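Local coordinates for flagellar basal body protein (Helicobacter pylori, PDB 5NPY) that probably serves as a building block of the flagellar hook, the curved coupling that passes torque from the rotary motor to the filament, at residues A[187-199]-A[363-377]. Residues are numbered along the deposited sequence; the frame is centred on the assembly and turned at random.
Sequences PVLSTKVGISVNL and IYDKAGDKYLLQSEY
Ser-190 grips Tyr-364 at two backbone atoms. Ser-190 N gives a nearly straight hydrogen bond to Tyr-364 O (2.9 Å, 168° at the hydrogen), and the serine hydroxyl accepts the Tyr-364 amide, N to OG 2.8 Å. With chi1 at -47° the hydroxyl lies beside the serine's own backbone N, which lets the two together meet the N and O of Tyr-364 at the end of strand 346-364. The same OG also bonds Gln-471, which satisfies a buried polar atom.

Packing continues along the loop 187-191. Leu-189 lays CD1 against Tyr-364 O and Asp-365 CA, while CD2 lies 3.9 Å from both CG and CE of the extended Lys-366 chain, whose methylenes give an exposed residue an apolar flank. Pro-187 CB presses on Gly-368 CA at 3.5 Å, closer than usual van der Waals packing; Gly-368, having no side chain, lets the proline ring lie against its CA. Gly-368 closes a type I turn with positive phi, and Asp-365 OD1 accepts a hydrogen bond from Asp-369 N from above the carboxylate plane; the other oxygen forms a salt bridge with Lys-440.

Beyond the loop the contact is apolar. Val-193, branched at CB, crosses Ile-363 CG2 at about a right angle with its CG2 and meets Leu-373 CD2 with its CG1. Farther on, Ile-195 CD1 comes to 3.3 Å from Tyr-377 OH, and Leu-199 sets CD2 over one face of the Tyr-377 ring, a CH-pi contact 4.0 Å from the centroid. The tyrosine thus offers a broad apolar face to the interior, while its buried hydroxyl has Thr-359 as polar partner.

Strands 192-198 and 370-377 belong to different sheets, with axes 10.8 Å apart and inclined at 45°; inward side chains fill the gap, as in the core of a beta sandwich.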
loop_
_atom_site.group_PDB
_atom_site.type_symbol
_atom_site.label_atom_id
_atom_site.label_comp_id
_atom_site.label_asym_id
_atom_site.label_seq_id
_atom_site.Cartn_x
_atom_site.Cartn_y
_atom_site.Cartn_z
ATOM N N PRO A 187 3.615 -10.837 -16.204
ATOM C CA PRO A 187 3.536 -10.534 -14.776
ATOM C C PRO A 187 4.834 -9.904 -14.292
ATOM O O PRO A 187 5.870 -9.934 -14.969
ATOM C CB PRO A 187 3.286 -11.907 -14.136
ATOM C CG PRO A 187 3.817 -12.892 -15.126
ATOM C CD PRO A 187 3.540 -12.286 -16.467
ATOM N N VAL A 188 4.742 -9.280 -13.118
ATOM C CA VAL A 188 5.860 -8.585 -12.490
ATOM C C VAL A 188 6.024 -9.095 -11.062
ATOM O O VAL A 188 5.043 -9.233 -10.322
ATOM C CB VAL A 188 5.666 -7.051 -12.492
ATOM C CG1 VAL A 188 6.912 -6.345 -11.931
ATOM C CG2 VAL A 188 5.362 -6.552 -13.884
ATOM N N LEU A 189 7.265 -9.367 -10.673
ATOM C CA LEU A 189 7.537 -9.765 -9.300
ATOM C C LEU A 189 7.388 -8.568 -8.362
ATOM O O LEU A 189 7.897 -7.475 -8.640
ATOM C CB LEU A 189 8.940 -10.360 -9.191
ATOM C CG LEU A 189 9.482 -10.604 -7.784
ATOM C CD1 LEU A 189 8.565 -11.553 -7.028
ATOM C CD2 LEU A 189 10.910 -11.156 -7.839
ATOM N N SER A 190 6.695 -8.787 -7.245
ATOM C CA SER A 190 6.508 -7.760 -6.222
ATOM C C SER A 190 7.815 -7.642 -5.442
ATOM O O SER A 190 8.191 -8.569 -4.726
ATOM C CB SER A 190 5.351 -8.124 -5.285
ATOM O OG SER A 190 4.174 -8.548 -5.987
ATOM N N THR A 191 8.520 -6.520 -5.589
ATOM C CA THR A 191 9.703 -6.255 -4.784
ATOM C C THR A 191 9.545 -5.067 -3.851
ATOM O O THR A 191 10.506 -4.715 -3.158
ATOM C CB THR A 191 10.921 -6.019 -5.678
ATOM O OG1 THR A 191 10.725 -4.817 -6.435
ATOM C CG2 THR A 191 11.124 -7.215 -6.617
ATOM N N LYS A 192 8.364 -4.459 -3.789
ATOM C CA LYS A 192 8.213 -3.197 -3.075
ATOM C C LYS A 192 6.750 -3.032 -2.706
ATOM O O LYS A 192 5.908 -2.908 -3.592
ATOM C CB LYS A 192 8.702 -2.032 -3.952
ATOM C CG LYS A 192 8.773 -0.683 -3.254
ATOM C CD LYS A 192 9.280 0.419 -4.196
ATOM C CE LYS A 192 8.170 1.010 -5.059
ATOM N NZ LYS A 192 8.729 1.968 -6.057
ATOM N N VAL A 193 6.442 -3.007 -1.413
ATOM C CA VAL A 193 5.063 -2.869 -0.950
ATOM C C VAL A 193 5.001 -1.773 0.111
ATOM O O VAL A 193 5.736 -1.824 1.109
ATOM C CB VAL A 193 4.522 -4.195 -0.397
ATOM C CG1 VAL A 193 3.099 -4.027 0.148
ATOM C CG2 VAL A 193 4.600 -5.285 -1.475
ATOM N N GLY A 194 4.139 -0.784 -0.113
ATOM C CA GLY A 194 3.863 0.271 0.853
ATOM C C GLY A 194 2.374 0.378 1.157
ATOM O O GLY A 194 1.563 0.622 0.256
ATOM N N ILE A 195 1.979 0.175 2.406
ATOM C CA ILE A 195 0.559 0.212 2.755
ATOM C C ILE A 195 0.276 1.441 3.609
ATOM O O ILE A 195 1.116 1.908 4.389
ATOM C CB ILE A 195 0.059 -1.060 3.482
ATOM C CG1 ILE A 195 0.782 -1.246 4.817
ATOM C CG2 ILE A 195 0.161 -2.277 2.560
ATOM C CD1 ILE A 195 0.201 -2.338 5.702
ATOM N N SER A 196 -0.911 1.987 3.422
ATOM C CA SER A 196 -1.474 2.976 4.324
ATOM C C SER A 196 -2.587 2.275 5.087
ATOM O O SER A 196 -3.505 1.721 4.474
ATOM C CB SER A 196 -1.985 4.209 3.575
ATOM O OG SER A 196 -2.605 3.907 2.327
ATOM N N VAL A 197 -2.469 2.262 6.412
ATOM C CA VAL A 197 -3.420 1.628 7.315
ATOM C C VAL A 197 -3.676 2.581 8.473
ATOM O O VAL A 197 -2.760 3.252 8.968
ATOM C CB VAL A 197 -2.894 0.264 7.832
ATOM C CG1 VAL A 197 -1.531 0.405 8.547
ATOM C CG2 VAL A 197 -3.868 -0.375 8.743
ATOM N N ASN A 198 -4.917 2.653 8.904
ATOM C CA ASN A 198 -5.236 3.357 10.126
ATOM C C ASN A 198 -5.404 2.310 11.206
ATOM O O ASN A 198 -6.022 1.269 10.967
ATOM C CB ASN A 198 -6.492 4.208 9.964
ATOM C CG ASN A 198 -6.799 4.982 11.209
ATOM O OD1 ASN A 198 -6.172 6.017 11.452
ATOM N ND2 ASN A 198 -7.786 4.535 11.977
ATOM N N LEU A 199 -4.833 2.564 12.378
ATOM C CA LEU A 199 -4.897 1.614 13.485
ATOM C C LEU A 199 -5.652 2.271 14.629
ATOM O O LEU A 199 -5.146 3.203 15.255
ATOM C CB LEU A 199 -3.501 1.174 13.925
ATOM C CG LEU A 199 -2.600 0.410 12.916
ATOM C CD1 LEU A 199 -1.230 0.169 13.500
ATOM C CD2 LEU A 199 -3.178 -0.909 12.476
ATOM N N ILE A 363 0.292 -10.169 -3.406
ATOM C CA ILE A 363 1.587 -10.004 -4.052
ATOM C C ILE A 363 1.809 -11.175 -4.994
ATOM O O ILE A 363 1.119 -12.198 -4.925
ATOM C CB ILE A 363 2.747 -9.873 -3.044
ATOM C CG1 ILE A 363 2.941 -11.184 -2.276
ATOM C CG2 ILE A 363 2.487 -8.678 -2.099
ATOM C CD1 ILE A 363 4.233 -11.240 -1.450
ATOM N N TYR A 364 2.783 -11.001 -5.898
ATOM C CA TYR A 364 2.948 -11.877 -7.046
ATOM C C TYR A 364 4.410 -12.225 -7.242
ATOM O O TYR A 364 5.273 -11.351 -7.139
ATOM C CB TYR A 364 2.393 -11.219 -8.315
ATOM C CG TYR A 364 0.988 -10.721 -8.110
ATOM C CD1 TYR A 364 0.738 -9.389 -7.794
ATOM C CD2 TYR A 364 -0.091 -11.592 -8.195
ATOM C CE1 TYR A 364 -0.562 -8.937 -7.577
ATOM C CE2 TYR A 364 -1.391 -11.153 -7.980
ATOM C CZ TYR A 364 -1.622 -9.824 -7.666
ATOM O OH TYR A 364 -2.917 -9.385 -7.456
ATOM N N ASP A 365 4.677 -13.505 -7.552
ATOM C CA ASP A 365 6.032 -13.960 -7.854
ATOM C C ASP A 365 6.361 -13.656 -9.322
ATOM O O ASP A 365 5.587 -13.011 -10.036
ATOM C CB ASP A 365 6.195 -15.441 -7.495
ATOM C CG ASP A 365 5.314 -16.373 -8.334
ATOM O OD1 ASP A 365 4.781 -15.987 -9.397
ATOM O OD2 ASP A 365 5.156 -17.522 -7.909
ATOM N N LYS A 366 7.528 -14.115 -9.793
ATOM C CA LYS A 366 7.909 -13.859 -11.182
ATOM C C LYS A 366 6.925 -14.492 -12.167
ATOM O O LYS A 366 6.782 -14.010 -13.299
ATOM C CB LYS A 366 9.320 -14.379 -11.454
ATOM C CG LYS A 366 10.415 -13.564 -10.832
ATOM C CD LYS A 366 11.761 -14.223 -11.038
ATOM C CE LYS A 366 12.841 -13.535 -10.221
ATOM N NZ LYS A 366 14.192 -14.053 -10.565
ATOM N N ALA A 367 6.249 -15.570 -11.759
ATOM C CA ALA A 367 5.284 -16.246 -12.616
ATOM C C ALA A 367 3.910 -15.593 -12.585
ATOM O O ALA A 367 3.068 -15.939 -13.421
ATOM C CB ALA A 367 5.152 -17.714 -12.211
ATOM N N GLY A 368 3.674 -14.656 -11.662
ATOM C CA GLY A 368 2.389 -14.006 -11.535
ATOM C C GLY A 368 1.438 -14.692 -10.589
ATOM O O GLY A 368 0.261 -14.313 -10.532
ATOM N N ASP A 369 1.915 -15.683 -9.847
ATOM C CA ASP A 369 1.106 -16.380 -8.862
ATOM C C ASP A 369 0.930 -15.527 -7.619
ATOM O O ASP A 369 1.868 -14.871 -7.150
ATOM C CB ASP A 369 1.746 -17.716 -8.472
ATOM C CG ASP A 369 1.494 -18.809 -9.497
ATOM O OD1 ASP A 369 0.405 -19.430 -9.464
ATOM O OD2 ASP A 369 2.391 -19.043 -10.335
ATOM N N LYS A 370 -0.270 -15.581 -7.061
ATOM C CA LYS A 370 -0.612 -14.744 -5.931
ATOM C C LYS A 370 -0.123 -15.377 -4.632
ATOM O O LYS A 370 -0.320 -16.571 -4.391
ATOM C CB LYS A 370 -2.119 -14.505 -5.886
ATOM C CG LYS A 370 -2.543 -13.441 -4.872
ATOM C CD LYS A 370 -4.078 -13.349 -4.796
ATOM C CE LYS A 370 -4.689 -14.597 -4.147
ATOM N NZ LYS A 370 -6.166 -14.715 -4.372
ATOM N N TYR A 371 0.534 -14.561 -3.815
ATOM C CA TYR A 371 0.833 -14.833 -2.422
ATOM C C TYR A 371 0.242 -13.705 -1.581
ATOM O O TYR A 371 -0.169 -12.665 -2.103
ATOM C CB TYR A 371 2.347 -14.950 -2.210
ATOM C CG TYR A 371 2.943 -16.213 -2.785
ATOM C CD1 TYR A 371 3.257 -17.285 -1.961
ATOM C CD2 TYR A 371 3.196 -16.336 -4.147
ATOM C CE1 TYR A 371 3.805 -18.447 -2.468
ATOM C CE2 TYR A 371 3.745 -17.499 -4.671
ATOM C CZ TYR A 371 4.052 -18.552 -3.822
ATOM O OH TYR A 371 4.599 -19.721 -4.314
ATOM N N LEU A 372 0.167 -13.918 -0.271
ATOM C CA LEU A 372 -0.567 -13.020 0.614
ATOM C C LEU A 372 0.375 -12.425 1.664
ATOM O O LEU A 372 0.842 -13.134 2.561
ATOM C CB LEU A 372 -1.732 -13.765 1.262
ATOM C CG LEU A 372 -2.845 -14.303 0.344
ATOM C CD1 LEU A 372 -3.811 -15.143 1.182
ATOM C CD2 LEU A 372 -3.619 -13.196 -0.414
ATOM N N LEU A 373 0.648 -11.130 1.560
ATOM C CA LEU A 373 1.532 -10.450 2.512
ATOM C C LEU A 373 0.684 -10.047 3.721
ATOM O O LEU A 373 -0.118 -9.103 3.658
ATOM C CB LEU A 373 2.232 -9.269 1.842
ATOM C CG LEU A 373 3.138 -8.357 2.711
ATOM C CD1 LEU A 373 3.896 -9.157 3.707
ATOM C CD2 LEU A 373 4.129 -7.559 1.908
ATOM N N GLN A 374 0.830 -10.784 4.824
ATOM C CA GLN A 374 -0.025 -10.585 5.984
ATOM C C GLN A 374 0.728 -9.870 7.095
ATOM O O GLN A 374 1.955 -9.977 7.222
ATOM C CB GLN A 374 -0.596 -11.902 6.493
ATOM C CG GLN A 374 -1.538 -12.539 5.465
ATOM C CD GLN A 374 -2.331 -13.715 5.985
ATOM O OE1 GLN A 374 -2.199 -14.118 7.139
ATOM N NE2 GLN A 374 -3.167 -14.277 5.121
ATOM N N SER A 375 -0.028 -9.087 7.865
ATOM C CA SER A 375 0.481 -8.342 9.007
ATOM C C SER A 375 -0.534 -8.439 10.116
ATOM O O SER A 375 -1.720 -8.210 9.881
ATOM C CB SER A 375 0.714 -6.863 8.697
ATOM O OG SER A 375 1.880 -6.676 7.941
ATOM N N GLU A 376 -0.060 -8.743 11.317
ATOM C CA GLU A 376 -0.864 -8.688 12.523
ATOM C C GLU A 376 -0.256 -7.675 13.490
ATOM O O GLU A 376 0.964 -7.632 13.667
ATOM C CB GLU A 376 -0.928 -10.050 13.161
ATOM C CG GLU A 376 -1.237 -11.182 12.196
ATOM C CD GLU A 376 -1.444 -12.465 12.967
ATOM O OE1 GLU A 376 -0.593 -13.367 12.891
ATOM O OE2 GLU A 376 -2.428 -12.527 13.732
ATOM N N TYR A 377 -1.115 -6.886 14.130
ATOM C CA TYR A 377 -0.725 -5.715 14.917
ATOM C C TYR A 377 -1.191 -5.896 16.355
ATOM O O TYR A 377 -2.358 -6.245 16.604
ATOM C CB TYR A 377 -1.341 -4.426 14.324
ATOM C CG TYR A 377 -1.111 -4.207 12.820
ATOM C CD1 TYR A 377 -0.292 -3.168 12.360
ATOM C CD2 TYR A 377 -1.730 -5.029 11.860
ATOM C CE1 TYR A 377 -0.072 -2.959 10.983
ATOM C CE2 TYR A 377 -1.534 -4.816 10.501
ATOM C CZ TYR A 377 -0.691 -3.782 10.061
ATOM O OH TYR A 377 -0.469 -3.569 8.704
#